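Local coordinates for protein probable enoyl-CoA hydratase/isomerase (Mycobacterium abscessus, PDB 3SWX) that probably acts on enoyl-CoA thioesters as a hydratase or isomerase of the crotonase superfamily, at residues S102-V107 and Q202-Q207; R14-V19 and T196-A201; P93-G98 and A121-I126; L20-N25 and E39-A44. All blocks are in the same frame, centred on the assembly; numbering follows the deposited sequence.

Contact 1: residues S102-V107 and Q202-Q207; sequences SKPLLV and QTIARQ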
loop_
_atom_site.group_PDB
_atom_site.type_symbol
_atom_site.label_atom_id
_atom_site.label_comp_id
_atom_site.label_asym_id
_atom_site.label_seq_id
_atom_site.Cartn_x
_atom_site.Cartn_y
_atom_site.Cartn_z
ATOM N N SER B 102 18.020 12.104 4.999
ATOM C CA SER B 102 17.674 13.074 3.950
ATOM C C SER B 102 18.110 12.602 2.594
ATOM O O SER B 102 17.741 13.195 1.585
ATOM C CB SER B 102 18.385 14.417 4.203
ATOM O OG SER B 102 17.897 15.018 5.382
ATOM N N LYS B 103 18.924 11.553 2.580
ATOM C CA LYS B 103 19.496 11.033 1.346
ATOM C C LYS B 103 19.304 9.524 1.296
ATOM O O LYS B 103 19.026 8.890 2.333
ATOM C CB LYS B 103 20.977 11.392 1.245
ATOM C CG LYS B 103 21.237 12.870 1.278
ATOM C CD LYS B 103 22.696 13.169 1.118
ATOM C CE LYS B 103 23.503 12.811 2.346
ATOM N NZ LYS B 103 24.903 13.297 2.190
ATOM N N PRO B 104 19.453 8.943 0.094
ATOM C CA PRO B 104 19.041 7.556 -0.119
ATOM C C PRO B 104 19.870 6.520 0.626
ATOM O O PRO B 104 21.073 6.699 0.806
ATOM C CB PRO B 104 19.160 7.387 -1.633
ATOM C CG PRO B 104 19.024 8.762 -2.178
ATOM C CD PRO B 104 19.747 9.614 -1.185
ATOM N N LEU B 105 19.196 5.479 1.102
ATOM C CA LEU B 105 19.825 4.295 1.669
ATOM C C LEU B 105 19.335 3.048 0.919
ATOM O O LEU B 105 18.140 2.831 0.744
ATOM C CB LEU B 105 19.519 4.170 3.152
ATOM C CG LEU B 105 20.143 2.968 3.879
ATOM C CD1 LEU B 105 21.689 2.979 3.940
ATOM C CD2 LEU B 105 19.556 2.811 5.312
ATOM N N LEU B 106 20.272 2.238 0.450
ATOM C CA LEU B 106 19.924 0.984 -0.173
ATOM C C LEU B 106 20.424 -0.124 0.735
ATOM O O LEU B 106 21.478 0.006 1.358
ATOM C CB LEU B 106 20.562 0.869 -1.567
ATOM C CG LEU B 106 20.181 1.949 -2.590
ATOM C CD1 LEU B 106 21.064 3.208 -2.427
ATOM C CD2 LEU B 106 20.275 1.406 -4.000
ATOM N N VAL B 107 19.669 -1.211 0.825
ATOM C CA VAL B 107 20.097 -2.357 1.627
ATOM C C VAL B 107 20.170 -3.614 0.769
ATOM O O VAL B 107 19.227 -3.944 0.058
ATOM C CB VAL B 107 19.188 -2.570 2.863
ATOM C CG1 VAL B 107 19.415 -3.945 3.482
ATOM C CG2 VAL B 107 19.446 -1.466 3.904
ATOM N N GLN B 202 24.884 4.252 -7.845
ATOM C CA GLN B 202 25.598 5.102 -8.796
ATOM C C GLN B 202 24.626 5.797 -9.765
ATOM O O GLN B 202 24.844 6.951 -10.149
ATOM C CB GLN B 202 26.650 4.300 -9.571
ATOM C CG GLN B 202 27.811 3.780 -8.730
ATOM C CD GLN B 202 28.691 4.882 -8.124
ATOM O OE1 GLN B 202 28.560 6.065 -8.464
ATOM N NE2 GLN B 202 29.584 4.485 -7.197
ATOM N N THR B 203 23.559 5.108 -10.159
ATOM C CA THR B 203 22.557 5.740 -11.028
ATOM C C THR B 203 21.918 6.900 -10.311
ATOM O O THR B 203 21.755 7.981 -10.891
ATOM C CB THR B 203 21.485 4.754 -11.486
ATOM O OG1 THR B 203 22.130 3.708 -12.219
ATOM C CG2 THR B 203 20.469 5.443 -12.392
ATOM N N ILE B 204 21.599 6.679 -9.036
ATOM C CA ILE B 204 21.047 7.731 -8.178
ATOM C C ILE B 204 22.004 8.906 -8.109
ATOM O O ILE B 204 21.583 10.072 -8.224
ATOM C CB ILE B 204 20.724 7.203 -6.755
ATOM C CG1 ILE B 204 19.537 6.239 -6.811
ATOM C CG2 ILE B 204 20.351 8.354 -5.825
ATOM C CD1 ILE B 204 19.170 5.608 -5.477
ATOM N N ALA B 205 23.293 8.592 -7.958
ATOM C CA ALA B 205 24.338 9.608 -7.853
ATOM C C ALA B 205 24.601 10.411 -9.140
ATOM O O ALA B 205 25.222 11.474 -9.081
ATOM C CB ALA B 205 25.650 8.971 -7.322
ATOM N N ARG B 206 24.158 9.914 -10.295
ATOM C CA ARG B 206 24.227 10.681 -11.543
ATOM C C ARG B 206 23.043 11.661 -11.672
ATOM O O ARG B 206 23.048 12.526 -12.549
ATOM C CB ARG B 206 24.247 9.758 -12.780
ATOM C CG ARG B 206 25.451 8.836 -12.886
ATOM C CD ARG B 206 25.572 8.188 -14.267
ATOM N NE ARG B 206 24.457 7.287 -14.554
ATOM C CZ ARG B 206 24.377 6.010 -14.160
ATOM N NH1 ARG B 206 23.308 5.300 -14.501
ATOM N NH2 ARG B 206 25.345 5.436 -13.437
ATOM N N GLN B 207 22.030 11.533 -10.804
ATOM C CA GLN B 207 20.881 12.433 -10.855
ATOM C C GLN B 207 21.119 13.662 -9.974
ATOM O O GLN B 207 22.088 13.720 -9.204
ATOM C CB GLN B 207 19.611 11.699 -10.433
ATOM C CG GLN B 207 19.519 10.284 -11.020
ATOM C CD GLN B 207 19.694 10.257 -12.529
ATOM O OE1 GLN B 207 19.102 11.066 -13.247
ATOM N NE2 GLN B 207 20.493 9.319 -13.014
#
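Thr203 O, just ahead of the Ile204 that packs onto Pro104 and Leu106, takes two N-H groups: Arg206 N at 3.1 Å and the side-chain NE2 of Gln207 at 2.8 Å. They arrive from opposite faces of the carbonyl plane, and the glutamine bond is nearly straight (161°). Helix 193-205 here lies against strand 105-109 of the six-stranded sheet in the crotonase fold. Across the contact the packing is purely apolar and spare. Ile204 spreads two branches over the strand side: CG2, set anti to the backbone N, sits 3.9 Å from CG of the Pro104 ring, while CD1 at the end of the other branch comes to 4.3 Å from Leu106 CD1. Pro104 and Ile204 run alongside each other in opposite directions. Val212 of helix 209-225 touches both of them, and Leu168 and Thr169 of the second subunit pack on Pro104 and Ile204 respectively, so this apolar patch is built partly by the trimer. The same neighbour holds the far end of the Gln207 amide. With NE2 fixed on Thr203 O in its own amide plane, OE1 accepts a hydrogen bond from Asn141 ND2 of the second subunit.

Contact 2: residues R14-V19 and T196-A201; sequences RRDGYV and TAIAIA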
loop_
_atom_site.group_PDB
_atom_site.type_symbol
_atom_site.label_atom_id
_atom_site.label_comp_id
_atom_site.label_asym_id
_atom_site.label_seq_id
_atom_site.Cartn_x
_atom_site.Cartn_y
_atom_site.Cartn_z
ATOM N N ARG B 14 33.748 1.750 2.920
ATOM C CA ARG B 14 34.471 2.171 1.741
ATOM C C ARG B 14 33.654 3.214 1.019
ATOM O O ARG B 14 32.432 3.310 1.250
ATOM C CB ARG B 14 34.703 0.989 0.792
ATOM C CG ARG B 14 35.510 -0.159 1.369
ATOM C CD ARG B 14 35.424 -1.377 0.484
ATOM N NE ARG B 14 34.232 -2.177 0.763
ATOM C CZ ARG B 14 33.778 -3.169 -0.006
ATOM N NH1 ARG B 14 34.382 -3.495 -1.134
ATOM N NH2 ARG B 14 32.694 -3.836 0.353
ATOM N N ARG B 15 34.329 3.966 0.146
ATOM C CA ARG B 15 33.699 4.944 -0.748
ATOM C C ARG B 15 33.980 4.614 -2.195
ATOM O O ARG B 15 35.116 4.333 -2.563
ATOM C CB ARG B 15 34.275 6.330 -0.532
ATOM C CG ARG B 15 33.836 7.034 0.682
ATOM C CD ARG B 15 34.130 8.508 0.514
ATOM N NE ARG B 15 33.826 9.251 1.726
ATOM C CZ ARG B 15 33.529 10.550 1.761
ATOM N NH1 ARG B 15 33.470 11.285 0.648
ATOM N NH2 ARG B 15 33.279 11.113 2.924
ATOM N N ASP B 16 32.942 4.682 -3.008
ATOM C CA ASP B 16 33.032 4.509 -4.436
ATOM C C ASP B 16 32.432 5.775 -5.031
ATOM O O ASP B 16 31.222 5.848 -5.337
ATOM C CB ASP B 16 32.252 3.248 -4.833
ATOM C CG ASP B 16 32.320 2.936 -6.316
ATOM O OD1 ASP B 16 33.108 3.577 -7.038
ATOM O OD2 ASP B 16 31.573 2.019 -6.741
ATOM N N GLY B 17 33.289 6.793 -5.147
ATOM C CA GLY B 17 32.888 8.122 -5.619
ATOM C C GLY B 17 31.877 8.768 -4.685
ATOM O O GLY B 17 32.139 8.983 -3.518
ATOM N N TYR B 18 30.690 9.042 -5.209
ATOM C CA TYR B 18 29.602 9.629 -4.428
ATOM C C TYR B 18 28.839 8.611 -3.563
ATOM O O TYR B 18 27.907 8.972 -2.850
ATOM C CB TYR B 18 28.592 10.282 -5.368
ATOM C CG TYR B 18 29.108 11.424 -6.211
ATOM C CD1 TYR B 18 29.585 12.572 -5.629
ATOM C CD2 TYR B 18 29.066 11.356 -7.597
ATOM C CE1 TYR B 18 30.032 13.646 -6.400
ATOM C CE2 TYR B 18 29.510 12.425 -8.391
ATOM C CZ TYR B 18 29.991 13.565 -7.784
ATOM O OH TYR B 18 30.431 14.616 -8.558
ATOM N N VAL B 19 29.215 7.338 -3.623
ATOM C CA VAL B 19 28.456 6.308 -2.930
ATOM C C VAL B 19 29.222 5.789 -1.720
ATOM O O VAL B 19 30.376 5.393 -1.851
ATOM C CB VAL B 19 28.130 5.132 -3.873
ATOM C CG1 VAL B 19 27.455 3.986 -3.100
ATOM C CG2 VAL B 19 27.252 5.597 -5.014
ATOM N N THR B 196 24.858 -5.141 -7.251
ATOM C CA THR B 196 23.639 -4.647 -7.878
ATOM C C THR B 196 23.190 -3.390 -7.152
ATOM O O THR B 196 22.837 -2.397 -7.804
ATOM C CB THR B 196 22.521 -5.719 -7.936
ATOM O OG1 THR B 196 22.992 -6.841 -8.690
ATOM C CG2 THR B 196 21.238 -5.180 -8.601
ATOM N N ALA B 197 23.262 -3.404 -5.821
ATOM C CA ALA B 197 22.868 -2.235 -5.036
ATOM C C ALA B 197 23.771 -1.011 -5.307
ATOM O O ALA B 197 23.273 0.103 -5.408
ATOM C CB ALA B 197 22.839 -2.572 -3.530
ATOM N N ILE B 198 25.079 -1.221 -5.458
ATOM C CA ILE B 198 26.015 -0.114 -5.765
ATOM C C ILE B 198 25.749 0.421 -7.177
ATOM O O ILE B 198 25.780 1.627 -7.400
ATOM C CB ILE B 198 27.490 -0.543 -5.622
ATOM C CG1 ILE B 198 27.845 -0.826 -4.163
ATOM C CG2 ILE B 198 28.481 0.521 -6.196
ATOM C CD1 ILE B 198 29.106 -1.699 -4.004
ATOM N N ALA B 199 25.473 -0.454 -8.145
ATOM C CA ALA B 199 25.185 0.051 -9.491
ATOM C C ALA B 199 23.970 1.005 -9.427
ATOM O O ALA B 199 23.983 2.093 -10.033
ATOM C CB ALA B 199 24.963 -1.099 -10.506
ATOM N N ILE B 200 22.938 0.615 -8.673
ATOM C CA ILE B 200 21.737 1.442 -8.561
ATOM C C ILE B 200 22.029 2.747 -7.823
ATOM O O ILE B 200 21.513 3.804 -8.184
ATOM C CB ILE B 200 20.554 0.694 -7.878
ATOM C CG1 ILE B 200 20.125 -0.519 -8.718
ATOM C CG2 ILE B 200 19.361 1.654 -7.721
ATOM C CD1 ILE B 200 19.338 -1.587 -7.941
ATOM N N ALA B 201 22.823 2.643 -6.767
ATOM C CA ALA B 201 23.311 3.799 -6.021
ATOM C C ALA B 201 24.056 4.776 -6.939
ATOM O O ALA B 201 23.869 5.976 -6.842
ATOM C CB ALA B 201 24.243 3.316 -4.884
#
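Val19 straddles the methyl of Ala201, its CG1 3.7 Å and its CG2 3.8 Å from Ala201 CB. Both branches of the valine are used, and because alanine has only a methyl, the backbones can come close, the CA atoms of the two residues standing 6.5 Å apart. The second touch is of mixed character: Asp16 OD2 comes to 3.5 Å from Ile198 CG2, the two side chains meeting at a slant. Asp16 gets there because its CG is anti to the backbone N (chi1 -178°), which extends the carboxylate toward the helix at the partly open margin of the contact. Both Asp16 and Val19 belong to the tight beta hairpin that joins strands 11-16 and 19-24 at the edge of the sheet. They are its closing pair, with Asp16 N bonded to Val19 O at 2.9 Å and Val19 N to Asp16 O at 3.0 Å. Between them runs a type II' turn with Gly17 at its first corner, where phi is positive. Further out, Ile198 also touches Val21 of strand 19-24, while Val58 on strand 56-61, the next strand in, meets both Ile198 and Ala201. Tyr18, whose ring leads away from the helix, makes a cation-pi contact with Arg55.

Contact 3: residues P93-G98 and A121-I126; sequences PWQVDG and ALAADI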
loop_
_atom_site.group_PDB
_atom_site.type_symbol
_atom_site.label_atom_id
_atom_site.label_comp_id
_atom_site.label_asym_id
_atom_site.label_seq_id
_atom_site.Cartn_x
_atom_site.Cartn_y
_atom_site.Cartn_z
ATOM N N PRO B 93 19.522 3.993 13.081
ATOM C CA PRO B 93 19.471 3.391 11.744
ATOM C C PRO B 93 18.071 2.935 11.338
ATOM O O PRO B 93 17.754 2.992 10.165
ATOM C CB PRO B 93 20.431 2.198 11.847
ATOM C CG PRO B 93 21.393 2.598 12.936
ATOM C CD PRO B 93 20.521 3.337 13.939
ATOM N N TRP B 94 17.251 2.530 12.314
ATOM C CA TRP B 94 15.852 2.162 12.072
ATOM C C TRP B 94 14.915 3.369 11.931
ATOM O O TRP B 94 13.754 3.218 11.508
ATOM C CB TRP B 94 15.355 1.182 13.158
ATOM C CG TRP B 94 16.015 -0.139 12.997
ATOM C CD1 TRP B 94 15.539 -1.213 12.333
ATOM C CD2 TRP B 94 17.324 -0.493 13.460
ATOM N NE1 TRP B 94 16.461 -2.246 12.372
ATOM C CE2 TRP B 94 17.564 -1.817 13.062
ATOM C CE3 TRP B 94 18.311 0.180 14.195
ATOM C CZ2 TRP B 94 18.759 -2.477 13.358
ATOM C CZ3 TRP B 94 19.499 -0.487 14.487
ATOM C CH2 TRP B 94 19.708 -1.792 14.070
ATOM N N GLN B 95 15.415 4.555 12.270
ATOM C CA GLN B 95 14.734 5.818 11.957
ATOM C C GLN B 95 13.268 5.850 12.450
ATOM O O GLN B 95 12.356 6.278 11.737
ATOM C CB GLN B 95 14.831 6.110 10.464
ATOM C CG GLN B 95 16.272 6.172 9.944
ATOM C CD GLN B 95 16.356 6.183 8.435
ATOM O OE1 GLN B 95 15.856 7.097 7.782
ATOM N NE2 GLN B 95 16.975 5.158 7.867
ATOM N N VAL B 96 13.087 5.429 13.690
ATOM C CA VAL B 96 11.791 5.405 14.369
ATOM C C VAL B 96 11.731 6.310 15.612
ATOM O O VAL B 96 10.850 6.133 16.441
ATOM C CB VAL B 96 11.428 3.974 14.816
ATOM C CG1 VAL B 96 11.051 3.122 13.644
ATOM C CG2 VAL B 96 12.579 3.349 15.607
ATOM N N ASP B 97 12.660 7.257 15.752
ATOM C CA ASP B 97 12.645 8.177 16.884
ATOM C C ASP B 97 12.273 9.585 16.456
ATOM O O ASP B 97 12.447 10.505 17.214
ATOM C CB ASP B 97 14.006 8.215 17.611
ATOM C CG ASP B 97 14.400 6.870 18.201
ATOM O OD1 ASP B 97 13.510 6.096 18.623
ATOM O OD2 ASP B 97 15.609 6.585 18.248
ATOM N N GLY B 98 11.737 9.755 15.259
ATOM C CA GLY B 98 11.287 11.069 14.799
ATOM C C GLY B 98 12.215 11.707 13.775
ATOM O O GLY B 98 11.956 12.810 13.305
ATOM N N ALA B 121 15.878 -3.235 6.362
ATOM C CA ALA B 121 15.464 -3.200 4.973
ATOM C C ALA B 121 14.207 -2.345 4.788
ATOM O O ALA B 121 14.115 -1.579 3.833
ATOM C CB ALA B 121 15.265 -4.640 4.413
ATOM N N LEU B 122 13.240 -2.463 5.691
ATOM C CA LEU B 122 12.049 -1.621 5.618
ATOM C C LEU B 122 12.337 -0.132 5.857
ATOM O O LEU B 122 11.566 0.719 5.409
ATOM C CB LEU B 122 10.953 -2.109 6.591
ATOM C CG LEU B 122 10.209 -3.421 6.261
ATOM C CD1 LEU B 122 9.389 -3.875 7.491
ATOM C CD2 LEU B 122 9.306 -3.273 5.044
ATOM N N ALA B 123 13.398 0.191 6.584
ATOM C CA ALA B 123 13.756 1.590 6.847
ATOM C C ALA B 123 14.427 2.267 5.630
ATOM O O ALA B 123 14.375 3.480 5.506
ATOM C CB ALA B 123 14.660 1.688 8.075
ATOM N N ALA B 124 15.029 1.466 4.743
ATOM C CA ALA B 124 15.752 1.942 3.586
ATOM C C ALA B 124 14.812 2.291 2.451
ATOM O O ALA B 124 13.589 2.151 2.559
ATOM C CB ALA B 124 16.763 0.878 3.110
ATOM N N ASP B 125 15.405 2.754 1.356
ATOM C CA ASP B 125 14.634 3.183 0.198
ATOM C C ASP B 125 14.570 2.133 -0.888
ATOM O O ASP B 125 13.603 2.089 -1.630
ATOM C CB ASP B 125 15.196 4.500 -0.342
ATOM C CG ASP B 125 15.257 5.546 0.719
ATOM O OD1 ASP B 125 14.177 5.843 1.295
ATOM O OD2 ASP B 125 16.376 6.010 1.028
ATOM N N ILE B 126 15.586 1.283 -0.975
ATOM C CA ILE B 126 15.639 0.244 -2.020
ATOM C C ILE B 126 16.328 -0.973 -1.440
ATOM O O ILE B 126 17.376 -0.853 -0.772
ATOM C CB ILE B 126 16.403 0.703 -3.325
ATOM C CG1 ILE B 126 15.756 1.938 -3.978
ATOM C CG2 ILE B 126 16.431 -0.437 -4.387
ATOM C CD1 ILE B 126 16.705 2.693 -4.866
HETATM O O HOH W 1 16.663 5.276 4.945
HETATM O O HOH W 2 13.493 5.492 7.095
#
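Ala123 aims its methyl at the backbone of the 93-98 loop, with CB 3.9 Å from Trp94 O and 4.0 Å from Pro93 O. Gln95 comes in beside it. Its CG is anti to the carbonyl carbon and the chain runs extended from there, bringing the amide up to Ala123, with NE2 between Pro93 O and the end of the helix. There NE2 bonds Pro93 O at 3.3 Å, from above the carbonyl plane but with a fairly straight N-H (162°). NE2 is too far from Ala123 O for a direct bond, and a water bridges them, accepting from NE2 at 2.9 Å and donating to Ala123 O at 3.0 Å. OE1 is held by Leu101 N. Ala123 closes helix 116-123; in crotonases the start of the equivalent helix supplies one peptide N-H of the oxyanion hole, and probably does so here. The indole of Trp94 turns along this helix, where NE1 bonds Leu116 O, and meets Phe33 edge-to-face; a bound ethanediol, probably from the crystallisation liquor, lies about 4 Å from the Trp94 side chain. The carbonyls of Trp94 and Gln95 accept from NH1 and NH2 of Arg153, whose side chain also packs on Ala123.

Contact 4: residues L20-N25 and E39-A44; sequences LVIGLN and EELALA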
loop_
_atom_site.group_PDB
_atom_site.type_symbol
_atom_site.label_atom_id
_atom_site.label_comp_id
_atom_site.label_asym_id
_atom_site.label_seq_id
_atom_site.Cartn_x
_atom_site.Cartn_y
_atom_site.Cartn_z
ATOM N N LEU B 20 28.571 5.787 -0.556
ATOM C CA LEU B 20 29.118 5.170 0.654
ATOM C C LEU B 20 28.692 3.710 0.744
ATOM O O LEU B 20 27.516 3.384 0.520
ATOM C CB LEU B 20 28.610 5.887 1.900
ATOM C CG LEU B 20 29.332 5.582 3.217
ATOM C CD1 LEU B 20 30.734 6.134 3.164
ATOM C CD2 LEU B 20 28.571 6.243 4.375
ATOM N N VAL B 21 29.641 2.838 1.047
ATOM C CA VAL B 21 29.373 1.403 1.165
ATOM C C VAL B 21 29.738 0.957 2.586
ATOM O O VAL B 21 30.899 0.977 2.977
ATOM C CB VAL B 21 30.160 0.584 0.094
ATOM C CG1 VAL B 21 29.818 -0.898 0.156
ATOM C CG2 VAL B 21 29.871 1.099 -1.318
ATOM N N ILE B 22 28.726 0.559 3.352
ATOM C CA ILE B 22 28.902 0.187 4.744
ATOM C C ILE B 22 28.600 -1.273 4.883
ATOM O O ILE B 22 27.505 -1.726 4.495
ATOM C CB ILE B 22 27.916 0.931 5.667
ATOM C CG1 ILE B 22 28.069 2.453 5.518
ATOM C CG2 ILE B 22 28.085 0.467 7.138
ATOM C CD1 ILE B 22 26.848 3.245 6.078
ATOM N N GLY B 23 29.562 -2.012 5.437
ATOM C CA GLY B 23 29.403 -3.443 5.654
ATOM C C GLY B 23 29.331 -3.767 7.138
ATOM O O GLY B 23 30.236 -3.408 7.895
ATOM N N LEU B 24 28.237 -4.394 7.566
ATOM C CA LEU B 24 28.191 -4.944 8.911
ATOM C C LEU B 24 29.327 -5.948 8.985
ATOM O O LEU B 24 29.468 -6.817 8.115
ATOM C CB LEU B 24 26.848 -5.608 9.223
ATOM C CG LEU B 24 25.558 -4.782 9.023
ATOM C CD1 LEU B 24 24.341 -5.640 9.384
ATOM C CD2 LEU B 24 25.582 -3.452 9.824
ATOM N N ASN B 25 30.159 -5.838 10.004
ATOM C CA ASN B 25 31.385 -6.632 10.009
ATOM C C ASN B 25 31.657 -7.341 11.337
ATOM O O ASN B 25 32.712 -7.155 11.932
ATOM C CB ASN B 25 32.582 -5.752 9.566
ATOM C CG ASN B 25 33.823 -6.578 9.253
ATOM O OD1 ASN B 25 33.713 -7.752 8.908
ATOM N ND2 ASN B 25 34.995 -5.982 9.392
ATOM N N GLU B 39 25.768 1.388 17.915
ATOM C CA GLU B 39 26.252 2.766 18.062
ATOM C C GLU B 39 27.101 3.213 16.872
ATOM O O GLU B 39 26.973 4.344 16.405
ATOM C CB GLU B 39 27.004 2.944 19.402
ATOM C CG GLU B 39 26.087 2.653 20.611
ATOM C CD GLU B 39 26.646 3.095 21.953
ATOM O OE1 GLU B 39 27.882 3.137 22.117
ATOM O OE2 GLU B 39 25.830 3.388 22.856
ATOM N N GLU B 40 27.938 2.322 16.354
ATOM C CA GLU B 40 28.753 2.650 15.195
ATOM C C GLU B 40 27.900 2.894 13.942
ATOM O O GLU B 40 28.119 3.884 13.221
ATOM C CB GLU B 40 29.816 1.572 14.950
ATOM C CG GLU B 40 30.924 1.604 16.018
ATOM C CD GLU B 40 32.156 0.817 15.636
ATOM O OE1 GLU B 40 32.055 -0.169 14.863
ATOM O OE2 GLU B 40 33.236 1.187 16.130
ATOM N N LEU B 41 26.923 2.022 13.692
ATOM C CA LEU B 41 26.023 2.207 12.538
ATOM C C LEU B 41 25.263 3.530 12.626
ATOM O O LEU B 41 25.114 4.252 11.629
ATOM C CB LEU B 41 25.057 1.027 12.373
ATOM C CG LEU B 41 24.175 1.042 11.111
ATOM C CD1 LEU B 41 25.047 1.206 9.868
ATOM C CD2 LEU B 41 23.264 -0.211 10.980
ATOM N N ALA B 42 24.796 3.857 13.822
ATOM C CA ALA B 42 24.198 5.176 14.085
ATOM C C ALA B 42 25.136 6.322 13.713
ATOM O O ALA B 42 24.728 7.271 13.033
ATOM C CB ALA B 42 23.746 5.287 15.561
ATOM N N LEU B 43 26.396 6.225 14.127
ATOM C CA LEU B 43 27.385 7.261 13.801
ATOM C C LEU B 43 27.645 7.335 12.295
ATOM O O LEU B 43 27.621 8.432 11.705
ATOM C CB LEU B 43 28.701 7.029 14.549
ATOM C CG LEU B 43 28.636 7.281 16.063
ATOM C CD1 LEU B 43 29.933 6.853 16.793
ATOM C CD2 LEU B 43 28.335 8.763 16.342
ATOM N N ALA B 44 27.871 6.178 11.673
ATOM C CA ALA B 44 28.187 6.124 10.258
ATOM C C ALA B 44 27.087 6.781 9.435
ATOM O O ALA B 44 27.364 7.587 8.538
ATOM C CB ALA B 44 28.417 4.677 9.808
#
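Strand 19-24 and helix 35-50 are the first two elements of a beta-alpha-beta unit that returns to the sheet through strand 56-61, and this contact is the packing of that helix on the strand it follows. The two short segments run almost exactly antiparallel (175°), with their axes 10.7 Å apart at closest approach, and every touch is between side chains. Leu41 is the central residue. With its CG anti to the backbone N (chi1 -174°), the side chain reaches down toward the strand and forks over two residues: CD1 lies 4.2 Å from Ile22 CG2, and CD2 lies 4.1 Å from Leu24 CD2. Leu24 leaves the strand at a slant to the helix, but its extended chain brings CD2 up to Leu41, and both pairs cross at an angle. One turn further along the helix, Ala44 turns its methyl to the strand and receives the other branch of Ile22, CD1 to CB at 4.3 Å. Ile22 therefore spans the gap between Leu41 and Ala44, using CG2 for one and CD1 for the other. No polar atom takes part across the contact, and all four residues are buried. On the strand side Leu59 of strand 56-61 packs against both Ile22 and Leu24, while Ile13 of strand 11-16 reaches Ala44. Leu45 adds a further touch on Ile22. Phe33 and Pro93 also touch Leu41; the loop carrying Pro93 packs alongside helix 35-50, on the same face of the sheet, and reaches Leu120 of helix 116-123.

Contacts 1 and 2 are successive turns of helix 193-205 on one sheet; their centres lie 8 Å apart, and Gln202 NE2 joins Asp16 O at 2.8 Å. Contact 4 uses the other face: Arg14 O to Val21 N (2.8 Å) links the hairpin strands, whose alternating side chains turn to helix 193-205 or helix 35-50. Contact 3 reaches contact 4 through Pro93 CG, 3.7 Å from Leu41 CG, and contact 1 through strand pairing, Val107 N to Ile126 O at 2.8 Å, with Leu105 O to Asp125 N just ahead. Contact 3, with ethanediol near Trp94, is probably nearest the catalytic pocket expected of a crotonase. Contacts 1 to 3 touch the second subunit; contact 4 no other chain.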